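Local coordinates for protein myosin-17 (PDB 7KFL) that probably moves along actin as a plant class XI myosin motor and recognises its cargo through its globular tail domain, at residues T318-E321 with I322-L326; I250-Q253 with L254-L258. All coordinates share one frame; numbering follows the deposited sequence.

Contact 1. Residues T318-E321 with I322-L326; sequences TLDE and ITREL
Ile322 sets its CG1-CD1 branch beside the carbonyl of Thr318 at the start of the short helix 319-326, a surface helix within the DIL region of the myosin globular tail. Thr318 is its N-cap: the hydroxyl OG1 accepts a weak bond from Glu321 N, a job suited to a short polar side chain. Ile322 N gives a weak bond to Thr318 O, and CD1 of the same residue lies 3.4 Å from Thr318 O, on the buried side where Leu335 and Val352 receive it. Thr323 follows with a double grip on one acceptor. Its N and OG1 reach Leu319 O from opposite faces of the carbonyl plane, OG1 at 2.9 Å, because chi1 of 55° sets the hydroxyl between the backbone N and the carbonyl carbon. CG2, the apolar branch, is left to meet Leu319 CD1 at 4.1 Å, while Leu319 itself packs on helix 354-369. A valine here would lack the hydroxyl, and Leu319 O would probably lose the bond that reaches it from the second face. Arg324 lies alongside Asp320, one turn back and on the exposed face; the guanidinium and carboxylate planes are only 6° apart, and NH1 forms a salt bridge of 3.3 Å with Asp320 OD1. Over 322-326 the helix widens into a pi-type turn: Glu321 O takes the N-H of Glu325 at 2.8 Å and, weakly, that of Leu326. The carboxylates of Glu321 and Glu325 point the same way, a pairing of like charges that is likely to be mildly unfavourable. Their nearest oxygens, Glu321 OE1 and Glu325 OE2, stand 3.9 Å apart.

Contact 2. Residues I250-Q253 with L254-L258; sequences INVQ and LFNSL
Ile250 and Leu254 run side by side along the buried face of helix 236-260, one helical turn apart, with Ile250 CG2 against Leu254 CD1 at 3.8 Å. Leu254 N closes the turn on Ile250 O, and Leu254 CG comes to 3.4 Å from that same oxygen. This is the tight part of the contact, and branched aliphatic residues suit it: Ile250 also packs on Ile178 and Leu182 of helix 150-186, Leu254 on Ile302. Phe255 continues the packed side. With CG trans to its backbone N (chi1 -178°), the ring leads away from the preceding turn to meet His301 edge-to-face; CB, set by the backbone, lies 3.1 Å from Asn251 O, the acceptor of the Phe255 N-H. Asn251 is polar among these apolar neighbours, yet its OD1 is satisfied by Ile302 N in the first turn of helix 300-309.

The looser side is that of Gln253 and Asn256, both partly exposed. Gln253 bends at chi2, and its side chain touches the following segment through CB, beside the N of Leu254; Gln253 O receives a weak bond from Ser257 N, at 3.5 Å. Asn256 lies alongside Val252, its ND2 3.3 Å from the methyl CG1, and its N bonds to Val252 O. Next along, Ser257 turns its small hydroxyl back to the main chain, OG giving a 2.6 Å bond to Leu254 O, which gives this buried hydroxyl an acceptor within its own helix. Apolar side chains thus fasten this helix to its neighbours, while two asparagine oxygens, Asn251 OD1 and Asn256 OD1, pair with the N-H of Ile302 and of Leu378, so the polar ends as well as the apolar ones tie this helix to the chain around it.

How the contacts relate
Contact 2 comes first along the chain, on the long helix 236-260, and contact 1 follows on the short helix 319-326; all four segments fall within the DIL region of the globular tail. Their centres are 21 Å apart and their nearest atoms about 10 Å, so the two do not touch, though they lie on the same side of the chain's centre. Contact 2 is buried, about 17 Å from that centre, whereas contact 1 is a surface turn about 32 Å out. Helix 300-309, which packs on contact 2, precedes helix 319-326 in sequence. Together they sample the interior and the periphery of a helical domain whose task is probably cargo recognition.

Contact 1. Residues T318-E321 with I322-L326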
loop_
_atom_site.group_PDB
_atom_site.type_symbol
_atom_site.label_atom_id
_atom_site.label_comp_id
_atom_site.label_asym_id
_atom_site.label_seq_id
_atom_site.Cartn_x
_atom_site.Cartn_y
_atom_site.Cartn_z
ATOM N N THR A 318 4.162 -9.756 36.254
ATOM C CA THR A 318 3.303 -10.969 36.174
ATOM C C THR A 318 3.009 -11.263 34.697
ATOM O O THR A 318 3.143 -10.331 33.879
ATOM C CB THR A 318 2.011 -10.796 36.984
ATOM O OG1 THR A 318 1.214 -9.786 36.363
ATOM C CG2 THR A 318 2.263 -10.422 38.429
ATOM N N LEU A 319 2.630 -12.503 34.371
ATOM C CA LEU A 319 2.291 -12.935 32.986
ATOM C C LEU A 319 1.077 -12.143 32.485
ATOM O O LEU A 319 1.045 -11.816 31.285
ATOM C CB LEU A 319 2.009 -14.442 32.969
ATOM C CG LEU A 319 1.597 -15.025 31.616
ATOM C CD1 LEU A 319 2.739 -14.949 30.614
ATOM C CD2 LEU A 319 1.121 -16.461 31.766
ATOM N N ASP A 320 0.122 -11.852 33.375
ATOM C CA ASP A 320 -1.158 -11.167 33.050
ATOM C C ASP A 320 -0.883 -9.707 32.670
ATOM O O ASP A 320 -1.534 -9.222 31.729
ATOM C CB ASP A 320 -2.150 -11.291 34.209
ATOM C CG ASP A 320 -2.645 -12.712 34.423
ATOM O OD1 ASP A 320 -3.122 -13.320 33.441
ATOM O OD2 ASP A 320 -2.549 -13.202 35.567
ATOM N N GLU A 321 0.039 -9.036 33.370
ATOM C CA GLU A 321 0.488 -7.653 33.046
ATOM C C GLU A 321 1.036 -7.621 31.614
ATOM O O GLU A 321 0.582 -6.770 30.825
ATOM C CB GLU A 321 1.562 -7.173 34.026
ATOM C CG GLU A 321 1.014 -6.726 35.369
ATOM C CD GLU A 321 2.081 -6.415 36.405
ATOM O OE1 GLU A 321 3.132 -5.856 36.022
ATOM O OE2 GLU A 321 1.866 -6.741 37.590
ATOM N N ILE A 322 1.962 -8.533 31.299
ATOM C CA ILE A 322 2.691 -8.596 29.996
ATOM C C ILE A 322 1.676 -8.791 28.861
ATOM O O ILE A 322 1.775 -8.058 27.859
ATOM C CB ILE A 322 3.759 -9.712 30.017
ATOM C CG1 ILE A 322 4.840 -9.449 31.069
ATOM C CG2 ILE A 322 4.369 -9.913 28.637
ATOM C CD1 ILE A 322 5.560 -10.694 31.530
ATOM N N THR A 323 0.736 -9.730 29.020
ATOM C CA THR A 323 -0.154 -10.230 27.935
ATOM C C THR A 323 -1.358 -9.304 27.713
ATOM O O THR A 323 -2.001 -9.463 26.659
ATOM C CB THR A 323 -0.652 -11.655 28.213
ATOM O OG1 THR A 323 -1.274 -11.672 29.498
ATOM C CG2 THR A 323 0.449 -12.689 28.154
ATOM N N ARG A 324 -1.673 -8.397 28.649
ATOM C CA ARG A 324 -2.942 -7.613 28.618
ATOM C C ARG A 324 -2.711 -6.110 28.854
ATOM O O ARG A 324 -3.598 -5.333 28.450
ATOM C CB ARG A 324 -3.937 -8.207 29.621
ATOM C CG ARG A 324 -4.678 -9.425 29.086
ATOM C CD ARG A 324 -5.012 -10.461 30.143
ATOM N NE ARG A 324 -5.542 -11.682 29.546
ATOM C CZ ARG A 324 -5.863 -12.786 30.219
ATOM N NH1 ARG A 324 -5.711 -12.843 31.533
ATOM N NH2 ARG A 324 -6.339 -13.836 29.571
ATOM N N GLU A 325 -1.595 -5.700 29.470
ATOM C CA GLU A 325 -1.290 -4.263 29.729
ATOM C C GLU A 325 -0.170 -3.786 28.787
ATOM O O GLU A 325 -0.174 -2.585 28.454
ATOM C CB GLU A 325 -0.990 -4.044 31.219
ATOM C CG GLU A 325 0.440 -3.632 31.544
ATOM C CD GLU A 325 0.736 -3.451 33.028
ATOM O OE1 GLU A 325 -0.211 -3.544 33.841
ATOM O OE2 GLU A 325 1.916 -3.216 33.370
ATOM N N LEU A 326 0.731 -4.679 28.356
ATOM C CA LEU A 326 1.946 -4.320 27.570
ATOM C C LEU A 326 1.830 -4.803 26.118
ATOM O O LEU A 326 2.029 -3.966 25.216
ATOM C CB LEU A 326 3.185 -4.916 28.246
ATOM C CG LEU A 326 3.816 -4.054 29.340
ATOM C CD1 LEU A 326 4.829 -4.856 30.143
ATOM C CD2 LEU A 326 4.471 -2.811 28.754
#

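Contact 2. Residues I250-Q253 with L254-L258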
loop_
_atom_site.group_PDB
_atom_site.type_symbol
_atom_site.label_atom_id
_atom_site.label_comp_id
_atom_site.label_asym_id
_atom_site.label_seq_id
_atom_site.Cartn_x
_atom_site.Cartn_y
_atom_site.Cartn_z
ATOM N N ILE A 250 6.601 -3.065 6.958
ATOM C CA ILE A 250 7.607 -2.563 7.945
ATOM C C ILE A 250 7.426 -3.330 9.259
ATOM O O ILE A 250 8.433 -3.836 9.795
ATOM C CB ILE A 250 7.488 -1.037 8.137
ATOM C CG1 ILE A 250 8.065 -0.283 6.936
ATOM C CG2 ILE A 250 8.138 -0.594 9.441
ATOM C CD1 ILE A 250 7.664 1.173 6.868
ATOM N N ASN A 251 6.185 -3.409 9.746
ATOM C CA ASN A 251 5.810 -4.102 11.007
ATOM C C ASN A 251 6.331 -5.542 10.979
ATOM O O ASN A 251 6.855 -5.998 12.007
ATOM C CB ASN A 251 4.295 -4.105 11.218
ATOM C CG ASN A 251 3.899 -4.843 12.476
ATOM O OD1 ASN A 251 4.156 -4.373 13.581
ATOM N ND2 ASN A 251 3.288 -6.005 12.315
ATOM N N VAL A 252 6.171 -6.216 9.837
ATOM C CA VAL A 252 6.546 -7.643 9.607
ATOM C C VAL A 252 8.071 -7.775 9.674
ATOM O O VAL A 252 8.551 -8.623 10.441
ATOM C CB VAL A 252 5.985 -8.140 8.260
ATOM C CG1 VAL A 252 6.637 -9.434 7.793
ATOM C CG2 VAL A 252 4.475 -8.296 8.323
ATOM N N GLN A 253 8.795 -6.965 8.898
ATOM C CA GLN A 253 10.275 -7.040 8.753
ATOM C C GLN A 253 10.948 -6.841 10.118
ATOM O O GLN A 253 11.876 -7.612 10.432
ATOM C CB GLN A 253 10.759 -6.001 7.740
ATOM C CG GLN A 253 10.341 -6.311 6.310
ATOM C CD GLN A 253 10.922 -7.617 5.831
ATOM O OE1 GLN A 253 12.113 -7.881 5.983
ATOM N NE2 GLN A 253 10.080 -8.455 5.250
ATOM N N LEU A 254 10.488 -5.856 10.896
ATOM C CA LEU A 254 11.090 -5.474 12.202
ATOM C C LEU A 254 10.707 -6.492 13.279
ATOM O O LEU A 254 11.604 -6.900 14.043
ATOM C CB LEU A 254 10.627 -4.067 12.592
ATOM C CG LEU A 254 11.124 -2.936 11.692
ATOM C CD1 LEU A 254 10.562 -1.598 12.153
ATOM C CD2 LEU A 254 12.645 -2.891 11.649
ATOM N N PHE A 255 9.429 -6.878 13.354
ATOM C CA PHE A 255 8.918 -7.818 14.386
ATOM C C PHE A 255 9.510 -9.215 14.166
ATOM O O PHE A 255 9.804 -9.891 15.164
ATOM C CB PHE A 255 7.391 -7.883 14.392
ATOM C CG PHE A 255 6.844 -8.793 15.462
ATOM C CD1 PHE A 255 6.749 -8.363 16.775
ATOM C CD2 PHE A 255 6.467 -10.092 15.163
ATOM C CE1 PHE A 255 6.261 -9.206 17.761
ATOM C CE2 PHE A 255 5.975 -10.931 16.150
ATOM C CZ PHE A 255 5.876 -10.488 17.447
ATOM N N ASN A 256 9.659 -9.643 12.910
ATOM C CA ASN A 256 10.196 -10.986 12.565
ATOM C C ASN A 256 11.670 -11.079 12.983
ATOM O O ASN A 256 12.088 -12.179 13.381
ATOM C CB ASN A 256 10.004 -11.326 11.085
ATOM C CG ASN A 256 8.579 -11.707 10.741
ATOM O OD1 ASN A 256 7.744 -11.903 11.623
ATOM N ND2 ASN A 256 8.291 -11.820 9.456
ATOM N N SER A 257 12.422 -9.975 12.916
ATOM C CA SER A 257 13.870 -9.923 13.258
ATOM C C SER A 257 14.059 -10.085 14.774
ATOM O O SER A 257 15.100 -10.644 15.182
ATOM C CB SER A 257 14.524 -8.665 12.733
ATOM O OG SER A 257 14.048 -7.510 13.405
ATOM N N LEU A 258 13.088 -9.634 15.580
ATOM C CA LEU A 258 13.083 -9.841 17.056
ATOM C C LEU A 258 12.961 -11.339 17.362
ATOM O O LEU A 258 13.621 -11.793 18.317
ATOM C CB LEU A 258 11.926 -9.067 17.701
ATOM C CG LEU A 258 11.995 -7.541 17.620
ATOM C CD1 LEU A 258 11.004 -6.913 18.588
ATOM C CD2 LEU A 258 13.399 -7.025 17.900
#